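Side-chain contact in Low molecular weight phosphotyrosine protein phosphatase 1 (Drosophila melanogaster, PDB 7CUY), which probably removes phosphate from tyrosine-phosphorylated proteins and hydrolyses small aryl and acyl phosphates, as a cytoplasmic low molecular weight phosphatase: residues Q60-K65 with T136-C141. Sequence-based numbering, arbitrary orientation.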
# COMPACT_ATOMS: atom_id res chain seq x y z
N GLN A 60 13.82 -7.28 -3.12
CA GLN A 60 14.82 -8.22 -3.63
C GLN A 60 15.23 -9.25 -2.59
O GLN A 60 15.28 -10.45 -2.87
CB GLN A 60 16.05 -7.46 -4.10
CG GLN A 60 15.87 -6.63 -5.34
CD GLN A 60 17.19 -6.39 -6.04
OE1 GLN A 60 18.16 -5.94 -5.43
NE2 GLN A 60 17.24 -6.69 -7.34
N LYS A 61 15.55 -8.78 -1.38
CA LYS A 61 15.89 -9.69 -0.28
C LYS A 61 14.87 -10.81 -0.16
O LYS A 61 15.22 -11.94 0.22
CB LYS A 61 15.98 -8.90 1.03
CG LYS A 61 16.18 -9.73 2.28
CD LYS A 61 15.77 -8.95 3.53
CE LYS A 61 16.33 -9.55 4.83
NZ LYS A 61 17.81 -9.38 4.96
N HIS A 62 13.62 -10.53 -0.50
CA HIS A 62 12.55 -11.52 -0.40
C HIS A 62 12.11 -12.02 -1.76
O HIS A 62 11.01 -12.56 -1.90
CB HIS A 62 11.37 -10.93 0.37
CG HIS A 62 11.71 -10.56 1.77
ND1 HIS A 62 11.59 -11.44 2.83
CD2 HIS A 62 12.16 -9.40 2.30
CE1 HIS A 62 11.96 -10.84 3.94
NE2 HIS A 62 12.31 -9.60 3.65
N GLY A 63 12.96 -11.85 -2.78
CA GLY A 63 12.69 -12.41 -4.08
C GLY A 63 11.59 -11.72 -4.86
O GLY A 63 10.93 -12.36 -5.68
N LEU A 64 11.38 -10.43 -4.62
CA LEU A 64 10.35 -9.67 -5.30
C LEU A 64 10.99 -8.52 -6.07
O LEU A 64 12.10 -8.10 -5.76
CB LEU A 64 9.33 -9.12 -4.30
CG LEU A 64 8.50 -10.26 -3.73
CD1 LEU A 64 7.81 -9.80 -2.45
CD2 LEU A 64 7.50 -10.76 -4.78
N LYS A 65 10.28 -8.03 -7.07
CA LYS A 65 10.76 -6.96 -7.91
C LYS A 65 9.80 -5.78 -7.87
O LYS A 65 8.59 -5.95 -7.68
CB LYS A 65 10.96 -7.41 -9.37
CG LYS A 65 12.33 -8.02 -9.64
CD LYS A 65 12.73 -8.00 -11.13
CE LYS A 65 13.23 -9.37 -11.59
NZ LYS A 65 14.71 -9.42 -11.83
N THR A 136 10.51 -3.83 8.35
CA THR A 136 9.37 -4.05 9.25
C THR A 136 8.06 -3.71 8.54
O THR A 136 7.06 -4.42 8.72
CB THR A 136 9.52 -3.28 10.58
OG1 THR A 136 8.71 -2.10 10.59
CG2 THR A 136 10.94 -2.90 10.83
N ALA A 137 8.06 -2.66 7.71
CA ALA A 137 6.92 -2.41 6.84
C ALA A 137 6.60 -3.63 5.97
O ALA A 137 5.43 -4.00 5.80
CB ALA A 137 7.20 -1.19 5.96
N TYR A 138 7.63 -4.25 5.39
CA TYR A 138 7.40 -5.45 4.60
C TYR A 138 6.74 -6.55 5.44
O TYR A 138 5.73 -7.13 5.04
CB TYR A 138 8.73 -5.93 3.99
CG TYR A 138 8.59 -7.28 3.31
CD1 TYR A 138 8.25 -7.36 1.98
CD2 TYR A 138 8.79 -8.47 4.02
CE1 TYR A 138 8.10 -8.58 1.35
CE2 TYR A 138 8.65 -9.69 3.40
CZ TYR A 138 8.30 -9.74 2.06
OH TYR A 138 8.15 -10.96 1.42
N GLN A 139 7.30 -6.84 6.62
CA GLN A 139 6.70 -7.85 7.49
C GLN A 139 5.24 -7.53 7.79
O GLN A 139 4.39 -8.42 7.77
CB GLN A 139 7.50 -7.98 8.79
CG GLN A 139 8.86 -8.65 8.62
CD GLN A 139 9.25 -9.55 9.79
OE1 GLN A 139 8.55 -9.62 10.83
NE2 GLN A 139 10.35 -10.28 9.62
N GLN A 140 4.94 -6.25 8.06
CA GLN A 140 3.56 -5.87 8.36
C GLN A 140 2.65 -6.08 7.16
O GLN A 140 1.56 -6.63 7.29
CB GLN A 140 3.52 -4.40 8.80
CG GLN A 140 4.14 -4.16 10.17
CD GLN A 140 4.33 -2.68 10.46
OE1 GLN A 140 5.18 -2.02 9.85
NE2 GLN A 140 3.56 -2.16 11.40
N CYS A 141 3.10 -5.65 5.98
CA CYS A 141 2.31 -5.82 4.77
C CYS A 141 2.04 -7.30 4.47
O CYS A 141 0.97 -7.66 3.99
CB CYS A 141 3.03 -5.16 3.59
SG CYS A 141 3.08 -3.35 3.73
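The imidazole of His62 lies flat against one face of the Tyr138 phenol ring, a face-to-face stack with centroids 4.0 Å apart and planes tilted by 19°. The rings are offset: CE2 of Tyr138 sits over the middle of the imidazole, whereas His62 CD2 falls toward the rim of the phenol. At the hydroxyl end, His62 CB packs 3.4 Å from Tyr138 OH. Leu64 comes in near the plane of the tyrosine ring, its apolar CD1 methyl suited to the hydrocarbon edge, 4.0 Å from CE1 of Tyr138. The anti torsion of Tyr138 (chi1 172°) directs its side chain off helix 132-153 toward the end of helix 53-61, and the length of tyrosine bridges the gap. Helix 53-61 closes in a Schellman motif: Gly63 takes the positive-phi C-prime position, easy for a residue with no side chain, with Gly63 N bonded to Gln60 O and Leu64 N to Leu59 O. His62 NE2 is hydrogen-bonded to Glu135 OE1, from helix 132-153, which fixes the imidazole's rotation. With an alanine here, the phenol face would probably lose its stacking partner and Glu135 OE1 this bond. Around the pair, Thr58, Leu59 and Val22 also touch Tyr138, while Leu64 rests on Val21.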